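Local coordinates for mandelate racemase / muconate lactonizing enzyme family protein (Agrobacterium tumefaciens, PDB 4DXK) that probably acts as a metal-dependent lyase or racemase of the enolase superfamily, though its true substrate and reaction are not established, at residues M171-D177 and D212-H218; T238-P244 and A262-E268; I115-T120 and L340-R346; A226-K231 and R255-P261. One frame throughout, in Å; residues are numbered along the deposited sequence. Where two conformers were deposited one is given.

Contact 1. Residues M171-D177 and D212-H218; sequences MKIWPFD and DIMVEFH. With NA (sodium ion), chain C; PO4 (phosphate ion), chain B.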
# COMPACT_ATOMS: atom_id res chain seq x y z
N MET A 171 -24.94 -28.43 6.27
CA MET A 171 -25.40 -28.84 4.95
C MET A 171 -25.02 -27.77 3.94
O MET A 171 -25.00 -26.57 4.27
CB MET A 171 -26.91 -29.07 4.94
CG MET A 171 -27.72 -27.81 5.20
SD MET A 171 -29.47 -28.13 5.49
CE MET A 171 -30.00 -28.59 3.84
N LYS A 172 -24.72 -28.20 2.72
CA LYS A 172 -24.31 -27.28 1.67
C LYS A 172 -25.31 -27.34 0.52
O LYS A 172 -25.68 -28.43 0.08
CB LYS A 172 -22.90 -27.60 1.18
CG LYS A 172 -22.35 -26.59 0.17
CD LYS A 172 -20.82 -26.65 0.06
CE LYS A 172 -20.36 -27.79 -0.83
NZ LYS A 172 -18.87 -27.86 -0.87
N ILE A 173 -25.74 -26.17 0.05
CA ILE A 173 -26.72 -26.08 -1.03
C ILE A 173 -26.24 -25.09 -2.09
O ILE A 173 -25.39 -24.24 -1.82
CB ILE A 173 -28.11 -25.68 -0.49
CG1 ILE A 173 -28.07 -24.31 0.20
CG2 ILE A 173 -28.64 -26.74 0.46
CD1 ILE A 173 -29.44 -23.79 0.60
N TRP A 174 -26.77 -25.21 -3.30
CA TRP A 174 -26.41 -24.32 -4.40
C TRP A 174 -27.63 -23.84 -5.18
O TRP A 174 -27.79 -24.16 -6.36
CB TRP A 174 -25.37 -24.96 -5.33
CG TRP A 174 -25.61 -26.40 -5.73
CD1 TRP A 174 -26.27 -26.84 -6.84
CD2 TRP A 174 -25.15 -27.56 -5.05
NE1 TRP A 174 -26.27 -28.22 -6.87
CE2 TRP A 174 -25.58 -28.68 -5.78
CE3 TRP A 174 -24.41 -27.76 -3.87
CZ2 TRP A 174 -25.30 -29.99 -5.38
CZ3 TRP A 174 -24.14 -29.06 -3.48
CH2 TRP A 174 -24.58 -30.16 -4.23
N PRO A 175 -28.51 -23.06 -4.52
CA PRO A 175 -29.77 -22.68 -5.15
C PRO A 175 -29.66 -21.53 -6.15
O PRO A 175 -30.67 -21.19 -6.75
CB PRO A 175 -30.63 -22.26 -3.95
CG PRO A 175 -29.66 -21.72 -2.97
CD PRO A 175 -28.40 -22.55 -3.14
N PHE A 176 -28.47 -20.97 -6.35
CA PHE A 176 -28.30 -19.86 -7.29
C PHE A 176 -27.81 -20.32 -8.66
O PHE A 176 -27.71 -19.50 -9.59
CB PHE A 176 -27.33 -18.82 -6.72
CG PHE A 176 -27.81 -18.18 -5.45
CD1 PHE A 176 -28.64 -17.08 -5.48
CD2 PHE A 176 -27.45 -18.71 -4.21
CE1 PHE A 176 -29.10 -16.50 -4.30
CE2 PHE A 176 -27.91 -18.13 -3.03
CZ PHE A 176 -28.73 -17.03 -3.08
N ASP A 177 -27.51 -21.61 -8.81
CA ASP A 177 -26.90 -22.08 -10.05
C ASP A 177 -27.84 -21.94 -11.25
O ASP A 177 -27.40 -21.61 -12.35
CB ASP A 177 -26.45 -23.54 -9.94
CG ASP A 177 -25.20 -23.72 -9.09
OD1 ASP A 177 -24.84 -22.83 -8.29
OD2 ASP A 177 -24.59 -24.81 -9.20
N ASP A 212 -25.65 -25.39 10.41
CA ASP A 212 -24.80 -24.51 9.61
C ASP A 212 -25.19 -24.68 8.14
O ASP A 212 -25.36 -25.81 7.68
CB ASP A 212 -23.31 -24.86 9.77
CG ASP A 212 -22.81 -24.65 11.19
OD1 ASP A 212 -23.19 -23.64 11.83
OD2 ASP A 212 -22.01 -25.49 11.65
N ILE A 213 -25.36 -23.57 7.43
CA ILE A 213 -25.71 -23.64 6.02
C ILE A 213 -24.56 -23.08 5.19
O ILE A 213 -24.27 -21.88 5.23
CB ILE A 213 -26.99 -22.85 5.67
CG1 ILE A 213 -28.16 -23.26 6.58
CG2 ILE A 213 -27.36 -23.06 4.20
CD1 ILE A 213 -29.40 -22.40 6.39
N MET A 214 -23.92 -23.97 4.44
CA MET A 214 -22.87 -23.59 3.50
C MET A 214 -23.51 -23.29 2.16
O MET A 214 -24.46 -23.97 1.75
CB MET A 214 -21.88 -24.74 3.34
CG MET A 214 -21.10 -25.03 4.60
SD MET A 214 -20.87 -26.79 4.81
CE MET A 214 -19.95 -26.81 6.35
N VAL A 215 -23.00 -22.28 1.46
CA VAL A 215 -23.52 -21.95 0.14
C VAL A 215 -22.44 -22.18 -0.88
O VAL A 215 -21.32 -21.64 -0.77
CB VAL A 215 -23.98 -20.50 0.07
CG1 VAL A 215 -24.71 -20.27 -1.24
CG2 VAL A 215 -24.88 -20.17 1.25
N GLU A 216 -22.78 -22.98 -1.87
CA GLU A 216 -21.92 -23.28 -3.00
C GLU A 216 -22.37 -22.45 -4.19
O GLU A 216 -23.57 -22.42 -4.48
CB GLU A 216 -22.09 -24.76 -3.33
CG GLU A 216 -21.55 -25.13 -4.66
CD GLU A 216 -20.06 -25.18 -4.62
OE1 GLU A 216 -19.42 -24.16 -4.96
OE2 GLU A 216 -19.54 -26.22 -4.19
N PHE A 217 -21.44 -21.79 -4.88
CA PHE A 217 -21.76 -21.02 -6.09
C PHE A 217 -21.13 -21.56 -7.36
O PHE A 217 -21.42 -21.07 -8.45
CB PHE A 217 -21.34 -19.56 -5.92
CG PHE A 217 -22.10 -18.83 -4.86
CD1 PHE A 217 -23.39 -18.36 -5.11
CD2 PHE A 217 -21.54 -18.60 -3.60
CE1 PHE A 217 -24.09 -17.67 -4.14
CE2 PHE A 217 -22.25 -17.91 -2.63
CZ PHE A 217 -23.52 -17.44 -2.90
N HIS A 218 -20.25 -22.54 -7.22
CA HIS A 218 -19.61 -23.20 -8.36
C HIS A 218 -18.93 -22.24 -9.33
O HIS A 218 -18.84 -22.51 -10.52
CB HIS A 218 -20.63 -24.07 -9.11
CG HIS A 218 -21.03 -25.30 -8.36
ND1 HIS A 218 -22.35 -25.65 -8.16
CD2 HIS A 218 -20.29 -26.26 -7.76
CE1 HIS A 218 -22.41 -26.78 -7.48
NE2 HIS A 218 -21.17 -27.17 -7.22
NA NA C . -17.56 -27.09 -4.29
P PO4 B . -19.34 -29.73 -3.95
O1 PO4 B . -18.28 -28.80 -3.37
O2 PO4 B . -18.77 -30.53 -5.09
O3 PO4 B . -19.87 -30.71 -2.94
O4 PO4 B . -20.50 -28.89 -4.46
O HOH W 1 -25.74 -21.60 -5.94
O HOH W 2 -24.12 -20.16 -8.51
O HOH W 3 -17.17 -25.26 -5.67
O HOH W 4 -18.19 -28.27 -6.23
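Neighbouring parallel strands of the enolase-superfamily barrel meet here, Lys172 and Glu216 carrying the contact into the metal site. Backbone bonds pass both ways between the strands: Ile173 N gives to Met214 O (3.1 Å), and Glu216 N meets Ile173 O almost straight (179°). The aliphatic part of Lys172 crosses Met214 at about a right angle, CG on CB. A bend at chi3 (80°) then swings its NZ to within 2.7 Å of O1 of a phosphate ion probably from the crystallisation liquor; NZ also pairs with Glu242 and Tyr118. Glu216 bends at chi2, and its two oxygens take different partners: OE2 binds sodium at 2.2 Å, while OE1 takes the backbone N-H of His218 on its anti side (2.9 Å) and a proton from a sodium-bound water. Beyond the strands, Phe176 CD2 packs on Phe217 CE1 (3.5 Å). The His218 ring points an edge at one face of Trp174 in a T-shaped pair, CE1 sitting over the indole. Glu216 CG covers a face of that imidazole, and His218 ND1 donates in its ring plane to the syn lone pair of Asp177 OD2 at 2.6 Å.

Contact 2. Residues T238-P244 and A262-E268; sequences TFWHEDP and APISASE. With NA (sodium ion), chain C.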
# COMPACT_ATOMS: atom_id res chain seq x y z
N THR A 238 -25.42 -17.44 6.98
CA THR A 238 -24.71 -18.46 6.22
C THR A 238 -23.31 -18.71 6.80
O THR A 238 -22.70 -17.82 7.39
CB THR A 238 -24.65 -18.10 4.74
OG1 THR A 238 -24.09 -16.79 4.60
CG2 THR A 238 -26.05 -18.12 4.14
N PHE A 239 -22.83 -19.94 6.63
CA PHE A 239 -21.58 -20.36 7.26
C PHE A 239 -20.36 -20.03 6.40
O PHE A 239 -19.34 -19.56 6.91
CB PHE A 239 -21.64 -21.85 7.55
CG PHE A 239 -20.50 -22.36 8.37
CD1 PHE A 239 -20.39 -22.03 9.71
CD2 PHE A 239 -19.53 -23.19 7.81
CE1 PHE A 239 -19.34 -22.51 10.49
CE2 PHE A 239 -18.49 -23.68 8.57
CZ PHE A 239 -18.38 -23.33 9.91
N TRP A 240 -20.46 -20.32 5.11
CA TRP A 240 -19.41 -19.93 4.16
C TRP A 240 -20.01 -19.72 2.78
O TRP A 240 -21.09 -20.24 2.49
CB TRP A 240 -18.23 -20.90 4.18
CG TRP A 240 -18.32 -22.24 3.47
CD1 TRP A 240 -18.83 -22.51 2.22
CD2 TRP A 240 -17.77 -23.47 3.95
NE1 TRP A 240 -18.63 -23.85 1.91
CE2 TRP A 240 -17.97 -24.45 2.95
CE3 TRP A 240 -17.13 -23.84 5.13
CZ2 TRP A 240 -17.57 -25.78 3.12
CZ3 TRP A 240 -16.71 -25.15 5.28
CH2 TRP A 240 -16.94 -26.10 4.28
N HIS A 241 -19.31 -18.95 1.96
CA HIS A 241 -19.70 -18.70 0.57
C HIS A 241 -18.59 -19.24 -0.31
O HIS A 241 -17.50 -18.66 -0.38
CB HIS A 241 -19.93 -17.21 0.32
CG HIS A 241 -21.14 -16.67 1.01
ND1 HIS A 241 -21.47 -15.33 0.98
CD2 HIS A 241 -22.10 -17.28 1.75
CE1 HIS A 241 -22.58 -15.14 1.68
NE2 HIS A 241 -22.98 -16.30 2.16
N GLU A 242 -18.87 -20.37 -0.94
CA GLU A 242 -17.85 -21.14 -1.64
C GLU A 242 -17.81 -20.80 -3.12
O GLU A 242 -18.85 -20.81 -3.81
CB GLU A 242 -18.12 -22.63 -1.45
CG GLU A 242 -17.09 -23.56 -2.07
CD GLU A 242 -17.34 -25.01 -1.69
OE1 GLU A 242 -18.02 -25.27 -0.68
OE2 GLU A 242 -16.86 -25.91 -2.42
N ASP A 243 -16.62 -20.50 -3.62
CA ASP A 243 -16.39 -20.20 -5.03
C ASP A 243 -17.43 -19.21 -5.58
O ASP A 243 -18.10 -19.48 -6.57
CB ASP A 243 -16.34 -21.50 -5.84
CG ASP A 243 -15.10 -22.30 -5.55
OD1 ASP A 243 -14.08 -21.68 -5.21
OD2 ASP A 243 -15.13 -23.54 -5.66
N PRO A 244 -17.53 -18.03 -4.94
CA PRO A 244 -18.55 -17.07 -5.37
C PRO A 244 -18.30 -16.50 -6.77
O PRO A 244 -19.26 -16.08 -7.43
CB PRO A 244 -18.44 -15.95 -4.33
CG PRO A 244 -17.03 -16.06 -3.81
CD PRO A 244 -16.77 -17.53 -3.77
N ALA A 262 -20.39 -13.74 5.15
CA ALA A 262 -19.80 -15.03 5.48
C ALA A 262 -18.40 -15.09 4.88
O ALA A 262 -18.15 -14.47 3.84
CB ALA A 262 -20.65 -16.16 4.93
N PRO A 263 -17.50 -15.87 5.49
CA PRO A 263 -16.17 -16.02 4.91
C PRO A 263 -16.23 -16.70 3.55
O PRO A 263 -17.13 -17.51 3.27
CB PRO A 263 -15.43 -16.93 5.90
CG PRO A 263 -16.52 -17.64 6.65
CD PRO A 263 -17.64 -16.64 6.74
N ILE A 264 -15.27 -16.36 2.70
CA ILE A 264 -15.09 -17.02 1.43
C ILE A 264 -14.51 -18.41 1.66
O ILE A 264 -13.52 -18.58 2.38
CB ILE A 264 -14.11 -16.23 0.55
CG1 ILE A 264 -14.67 -14.85 0.24
CG2 ILE A 264 -13.79 -16.98 -0.74
CD1 ILE A 264 -13.64 -13.91 -0.36
N SER A 265 -15.12 -19.40 1.03
CA SER A 265 -14.55 -20.73 0.95
C SER A 265 -13.93 -20.88 -0.44
O SER A 265 -14.63 -20.74 -1.45
CB SER A 265 -15.68 -21.74 1.18
OG SER A 265 -15.32 -23.05 0.87
N ALA A 266 -12.63 -21.09 -0.49
CA ALA A 266 -11.89 -21.11 -1.75
C ALA A 266 -10.63 -21.96 -1.57
O ALA A 266 -9.99 -21.84 -0.52
CB ALA A 266 -11.50 -19.70 -2.16
N SER A 267 -10.27 -22.81 -2.53
CA SER A 267 -11.13 -23.28 -3.62
C SER A 267 -10.64 -24.64 -4.08
O SER A 267 -9.46 -24.81 -4.38
CB SER A 267 -11.11 -22.34 -4.82
OG SER A 267 -11.88 -22.90 -5.89
N GLU A 268 -11.57 -25.59 -4.22
CA GLU A 268 -11.29 -26.88 -4.82
C GLU A 268 -10.73 -26.74 -6.24
O GLU A 268 -10.10 -27.67 -6.76
CB GLU A 268 -12.57 -27.73 -4.85
CG GLU A 268 -13.64 -27.18 -5.80
CD GLU A 268 -15.00 -27.82 -5.65
OE1 GLU A 268 -15.44 -28.04 -4.50
OE2 GLU A 268 -15.66 -28.10 -6.68
NA NA C . -17.56 -27.09 -4.29
O HOH W 5 -14.13 -24.75 -3.38
O HOH W 3 -17.17 -25.26 -5.67
O HOH W 4 -18.19 -28.27 -6.23
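Glu242 and Glu268 meet at one sodium ion at the C-terminal ends of two adjacent parallel strands of the (β/α)-barrel. Glu242 OE2 binds it at 2.3 Å, as does Glu268 OE1, with the two carboxylate planes turned 70° apart; the shared cation probably offsets the repulsion between these oxygens, and Glu216 supplies the third carboxylate. Glu242 reaches the ion as a stretched chain, its CG anti to the backbone N (chi1 -177°). Its OE1 accepts from Trp240 NE1 on the anti side and also pairs with Lys172, while Glu268 OE2 accepts from a sodium-bound water and bonds to Tyr71 of a neighbouring subunit.

Second-shell hydrogen bonds centre on Asp243. Its OD1 takes the hydroxyl of Ser267, which follows a cis peptide bond, at 2.6 Å; OD2 accepts from a water on the metal and from another that accepts the N-H of Glu268, fastening the two strand ends together.

Backbone bonds alternate across the pair, with His241 N to Pro263 O, Ser265 N to His241 O (2.9 Å) and Asp243 N to Ser265 O. CH-pi contacts add to these: Ser265 CB stands over the five-membered ring of Trp240, 3.5 Å from its centroid, and Ala262 CB over the imidazole of His241, 3.7 Å from that centroid.

The segments belong to a β-α-β unit whose helix 253-259 covers Ile264 and Pro244; strand 212-216 borders strand 240-242, and Met289 of strand 287-290 touches Trp240, Glu242 and Ser265.

Contact 3. Residues I115-T120 and L340-R346; sequences IRTYNT and LVQESVR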
# COMPACT_ATOMS: atom_id res chain seq x y z
N ILE A 115 -13.85 -36.76 12.70
CA ILE A 115 -14.08 -35.35 12.44
C ILE A 115 -15.51 -35.16 11.97
O ILE A 115 -16.09 -36.02 11.31
CB ILE A 115 -13.08 -34.77 11.40
CG1 ILE A 115 -13.16 -33.24 11.35
CG2 ILE A 115 -13.31 -35.39 10.03
CD1 ILE A 115 -12.13 -32.61 10.43
N ARG A 116 -16.08 -34.00 12.31
CA ARG A 116 -17.42 -33.67 11.87
C ARG A 116 -17.51 -33.70 10.36
O ARG A 116 -16.57 -33.29 9.66
CB ARG A 116 -17.82 -32.28 12.39
CG ARG A 116 -19.27 -31.91 12.16
CD ARG A 116 -19.69 -30.70 13.01
NE ARG A 116 -19.22 -29.44 12.45
CZ ARG A 116 -20.01 -28.50 11.92
NH1 ARG A 116 -21.33 -28.65 11.89
NH2 ARG A 116 -19.47 -27.38 11.43
N THR A 117 -18.62 -34.20 9.85
CA THR A 117 -18.88 -34.19 8.41
C THR A 117 -20.00 -33.21 8.05
O THR A 117 -20.67 -32.66 8.93
CB THR A 117 -19.22 -35.60 7.89
OG1 THR A 117 -19.14 -35.63 6.46
CG2 THR A 117 -20.62 -36.01 8.32
N TYR A 118 -20.17 -32.95 6.75
CA TYR A 118 -21.34 -32.24 6.25
C TYR A 118 -21.79 -32.90 4.97
O TYR A 118 -20.99 -33.56 4.30
CB TYR A 118 -21.08 -30.74 6.05
CG TYR A 118 -20.23 -30.34 4.85
CD1 TYR A 118 -20.81 -30.08 3.61
CD2 TYR A 118 -18.86 -30.14 4.98
CE1 TYR A 118 -20.05 -29.67 2.53
CE2 TYR A 118 -18.09 -29.74 3.90
CZ TYR A 118 -18.68 -29.50 2.68
OH TYR A 118 -17.91 -29.10 1.61
N ASN A 119 -23.06 -32.71 4.64
CA ASN A 119 -23.63 -33.27 3.42
C ASN A 119 -24.12 -32.18 2.47
O ASN A 119 -24.41 -31.06 2.90
CB ASN A 119 -24.80 -34.21 3.73
CG ASN A 119 -24.37 -35.51 4.39
OD1 ASN A 119 -23.19 -35.87 4.38
ND2 ASN A 119 -25.33 -36.23 4.96
N THR A 120 -24.25 -32.50 1.19
CA THR A 120 -24.75 -31.53 0.23
C THR A 120 -26.21 -31.77 -0.14
O THR A 120 -26.77 -32.82 0.18
CB THR A 120 -23.90 -31.53 -1.05
OG1 THR A 120 -24.15 -32.73 -1.79
CG2 THR A 120 -22.43 -31.43 -0.70
N LEU A 340 -11.37 -28.50 9.58
CA LEU A 340 -12.61 -28.03 10.18
C LEU A 340 -13.74 -29.04 10.07
O LEU A 340 -14.45 -29.33 11.03
CB LEU A 340 -13.02 -26.72 9.49
CG LEU A 340 -14.32 -26.07 9.92
CD1 LEU A 340 -14.24 -25.58 11.36
CD2 LEU A 340 -14.65 -24.91 9.01
N VAL A 341 -13.94 -29.53 8.85
CA VAL A 341 -14.97 -30.52 8.55
C VAL A 341 -14.48 -31.36 7.39
O VAL A 341 -13.63 -30.92 6.61
CB VAL A 341 -16.30 -29.87 8.11
CG1 VAL A 341 -17.09 -29.37 9.31
CG2 VAL A 341 -16.06 -28.75 7.10
N GLN A 342 -15.01 -32.58 7.27
CA GLN A 342 -14.76 -33.42 6.11
C GLN A 342 -16.07 -33.74 5.41
O GLN A 342 -16.86 -34.55 5.90
CB GLN A 342 -14.06 -34.73 6.50
CG GLN A 342 -13.87 -35.66 5.30
CD GLN A 342 -13.09 -34.98 4.19
OE1 GLN A 342 -11.95 -34.55 4.39
NE2 GLN A 342 -13.71 -34.84 3.01
N GLU A 343 -16.30 -33.09 4.27
CA GLU A 343 -17.46 -33.34 3.42
C GLU A 343 -17.61 -34.82 3.08
O GLU A 343 -16.62 -35.51 2.84
CB GLU A 343 -17.29 -32.57 2.11
CG GLU A 343 -18.51 -32.63 1.22
CD GLU A 343 -18.31 -31.91 -0.09
OE1 GLU A 343 -17.19 -31.92 -0.63
OE2 GLU A 343 -19.30 -31.33 -0.58
N SER A 344 -18.85 -35.31 3.04
CA SER A 344 -19.07 -36.67 2.57
C SER A 344 -20.42 -36.81 1.90
O SER A 344 -21.26 -35.92 1.99
CB SER A 344 -18.92 -37.67 3.71
OG SER A 344 -19.95 -37.54 4.67
N VAL A 345 -20.60 -37.94 1.23
CA VAL A 345 -21.83 -38.28 0.53
C VAL A 345 -22.86 -38.80 1.53
O VAL A 345 -22.55 -39.62 2.39
CB VAL A 345 -21.56 -39.39 -0.51
CG1 VAL A 345 -22.87 -39.91 -1.11
CG2 VAL A 345 -20.61 -38.90 -1.60
N ARG A 346 -24.09 -38.31 1.43
CA ARG A 346 -25.16 -38.85 2.26
C ARG A 346 -25.36 -40.34 1.95
O ARG A 346 -25.55 -40.71 0.79
CB ARG A 346 -26.45 -38.06 2.07
CG ARG A 346 -26.75 -37.67 0.64
CD ARG A 346 -27.90 -36.69 0.57
NE ARG A 346 -28.39 -36.52 -0.80
CZ ARG A 346 -29.35 -37.27 -1.34
NH1 ARG A 346 -29.72 -37.05 -2.59
NH2 ARG A 346 -29.93 -38.22 -0.63
O HOH W 6 -16.58 -28.15 12.46
O HOH W 7 -23.26 -35.04 0.58
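A buried edge contact sets strand 115-118 beside the short, weakly bonded strand 342-343, resting on two backbone bonds and the hydroxyl of Thr117. The backbone bonds frame it: Gln342 N gives to Arg116 O at 2.9 Å, and Ser344 N to Tyr118 O at 3.0 Å. Between them the pattern breaks. Tyr118 N stays 3.8 Å from Gln342 O and is buried without a partner; the carbonyl accepts the Thr117 hydroxyl, OG1 approaching in the carbonyl plane at 2.6 Å. Thr117 holds OG1 opposite its own backbone N (chi1 -166°), which aims it across at the other strand.

Just past strand 115-118, Asn119 bonds to the backbone of Lys172 in strand 170-173, so the pairing with 342-343 closes the circle between first and last strands of the (β/α)7β barrel found in this superfamily. The Tyr118 ring carries the methylenes of Glu343 over one face, CG lying 3.8 Å from the ring centroid. The extended Glu343 chain runs on past the phenol, its carboxylate tilted 27° from the ring plane, with OE1 hydrogen-bonded to N of the succinimide residue at position 319. Tyr118 OH bonds to Lys172 NZ. Val341 divides its methyls, CG2 resting on Tyr118 CD2 (3.8 Å) and CG1 near Arg116 NE and NH2, the two side chains lying side by side. The guanidinium bonds to Thr169 and Asp212 and makes a cation-pi contact with Tyr187 of a neighbouring subunit. A water accepts from Arg116 NE and donates to Leu340 O, while another links Thr120 N to Ser344 O, 2.6 Å from the latter.

Contact 4. Residues A226-K231 and R255-P261; sequences AMQIAK and RYAAVSP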
# COMPACT_ATOMS: atom_id res chain seq x y z
N ALA A 226 -22.30 -11.38 -7.75
CA ALA A 226 -21.83 -12.14 -6.59
C ALA A 226 -21.95 -11.31 -5.30
O ALA A 226 -22.42 -11.81 -4.27
CB ALA A 226 -20.40 -12.60 -6.80
N MET A 227 -21.54 -10.04 -5.36
CA MET A 227 -21.64 -9.18 -4.18
C MET A 227 -23.09 -8.87 -3.82
O MET A 227 -23.45 -8.81 -2.65
CB MET A 227 -20.82 -7.89 -4.36
CG MET A 227 -19.32 -8.10 -4.36
SD MET A 227 -18.34 -6.59 -4.29
CE MET A 227 -18.76 -5.82 -5.86
N GLN A 228 -23.94 -8.70 -4.84
CA GLN A 228 -25.36 -8.46 -4.62
C GLN A 228 -26.00 -9.64 -3.88
O GLN A 228 -26.75 -9.47 -2.92
CB GLN A 228 -26.03 -8.27 -5.98
CG GLN A 228 -27.52 -8.01 -5.94
CD GLN A 228 -28.11 -7.94 -7.33
OE1 GLN A 228 -27.40 -7.99 -8.32
NE2 GLN A 228 -29.43 -7.82 -7.40
N ILE A 229 -25.69 -10.85 -4.34
CA ILE A 229 -26.19 -12.07 -3.71
C ILE A 229 -25.66 -12.22 -2.28
O ILE A 229 -26.42 -12.56 -1.36
CB ILE A 229 -25.84 -13.32 -4.55
CG1 ILE A 229 -26.58 -13.29 -5.90
CG2 ILE A 229 -26.13 -14.60 -3.78
CD1 ILE A 229 -26.04 -14.28 -6.91
N ALA A 230 -24.37 -11.96 -2.10
CA ALA A 230 -23.74 -12.07 -0.79
C ALA A 230 -24.47 -11.19 0.22
O ALA A 230 -24.81 -11.65 1.32
CB ALA A 230 -22.27 -11.69 -0.85
N LYS A 231 -24.71 -9.94 -0.14
CA LYS A 231 -25.41 -9.02 0.76
C LYS A 231 -26.81 -9.52 1.08
O LYS A 231 -27.26 -9.47 2.24
CB LYS A 231 -25.48 -7.61 0.16
CG LYS A 231 -24.12 -6.95 0.03
CD LYS A 231 -24.23 -5.46 -0.26
CE LYS A 231 -24.92 -5.19 -1.58
NZ LYS A 231 -25.21 -3.73 -1.77
N ARG A 255 -12.67 -7.36 -2.85
CA ARG A 255 -13.91 -6.61 -2.87
C ARG A 255 -15.10 -7.43 -2.41
O ARG A 255 -16.00 -6.92 -1.75
CB ARG A 255 -14.15 -6.06 -4.25
CG ARG A 255 -13.10 -5.05 -4.60
CD ARG A 255 -13.34 -4.48 -5.94
NE ARG A 255 -14.63 -3.80 -6.02
CZ ARG A 255 -15.06 -3.24 -7.14
NH1 ARG A 255 -14.31 -3.31 -8.22
NH2 ARG A 255 -16.24 -2.64 -7.18
N TYR A 256 -15.09 -8.72 -2.75
CA TYR A 256 -16.15 -9.61 -2.31
C TYR A 256 -16.13 -9.71 -0.79
O TYR A 256 -17.18 -9.61 -0.13
CB TYR A 256 -15.98 -10.99 -2.94
CG TYR A 256 -17.11 -11.91 -2.59
CD1 TYR A 256 -18.27 -11.95 -3.35
CD2 TYR A 256 -17.04 -12.74 -1.48
CE1 TYR A 256 -19.33 -12.78 -3.01
CE2 TYR A 256 -18.09 -13.58 -1.13
CZ TYR A 256 -19.23 -13.60 -1.91
OH TYR A 256 -20.27 -14.43 -1.56
N ALA A 257 -14.96 -9.91 -0.21
CA ALA A 257 -14.84 -10.06 1.24
C ALA A 257 -15.28 -8.80 1.97
O ALA A 257 -15.72 -8.87 3.12
CB ALA A 257 -13.41 -10.43 1.62
N ALA A 258 -15.17 -7.65 1.31
CA ALA A 258 -15.55 -6.37 1.90
C ALA A 258 -17.05 -6.28 2.18
O ALA A 258 -17.47 -5.51 3.06
CB ALA A 258 -15.11 -5.22 1.01
N VAL A 259 -17.86 -7.03 1.44
CA VAL A 259 -19.30 -6.97 1.63
C VAL A 259 -19.94 -8.28 2.08
O VAL A 259 -21.10 -8.29 2.48
CB VAL A 259 -20.03 -6.49 0.36
CG1 VAL A 259 -19.51 -5.13 -0.08
CG2 VAL A 259 -19.88 -7.50 -0.77
N SER A 260 -19.20 -9.39 2.02
CA SER A 260 -19.81 -10.69 2.32
C SER A 260 -20.04 -10.90 3.81
O SER A 260 -19.15 -10.66 4.62
CB SER A 260 -18.96 -11.82 1.77
OG SER A 260 -19.60 -13.07 2.00
N PRO A 261 -21.25 -11.36 4.18
CA PRO A 261 -21.54 -11.63 5.60
C PRO A 261 -20.98 -12.97 6.06
O PRO A 261 -21.09 -13.29 7.25
CB PRO A 261 -23.07 -11.68 5.62
CG PRO A 261 -23.43 -12.21 4.27
CD PRO A 261 -22.43 -11.54 3.33
O HOH W 8 -22.17 -14.46 -3.45
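With CG opposite the backbone N (chi1 -176°), Tyr256 reaches across to helix 223-232, its ring against Ala226 and Ala230; Met227, its CG set beside its own N (chi1 -70°), meets Val259. The two helices run nearly parallel, their axes 19° apart and 9.4 Å at closest, as neighbours in the outer helical layer of a (β/α)-barrel. The small alanines make room for the phenol: Ala226 CB touches Tyr256 CE1 at 3.9 Å, and Ala230 CB approaches Tyr256 CZ at 3.7 Å. Met227 CG lies 3.7 Å from Val259 CG2, the side chains crossing at about a right angle, and Lys231 CG brushes Val259 CB farther along. Where helix 253-259 gives way to the loop, Pro261 CD sits 3.1 Å from the carbonyl oxygen of Ala230. Arg255, at the edge, turns its guanidinium to Ala285 O of a neighbouring subunit. Direct hydrogen bonds across the pair are absent. One water spans it, donating to Ala226 O and bonding to Tyr256 OH (2.7 Å) near the ring plane. The helices are thus joined by apolar packing, and the tyrosine's polar end is satisfied by the bridging water and by His241 of the barrel strand.

In the fold
Contacts 1 and 2 lie side by side in the barrel sheet, centres 9 Å apart, joined by Val215 O to Glu242 N (2.8 Å); together they supply all three protein carboxylates of the sodium site and share two of its waters. Contact 3 adjoins contact 1 from the other side, Asn119 O taking Lys172 N at 2.9 Å, and brings the side chain of Glu343 to about 6 Å from the sodium. Lys172 thus stands where three contacts converge beside the ion and the phosphate. Contact 4 lies outside this ring, its centre 11 Å from that of contact 2, tied by a probable hydrogen bond from His241 ND1 to Tyr256 OH (3.0 Å); the side chain of Tyr256 remains about 13 Å from the sodium.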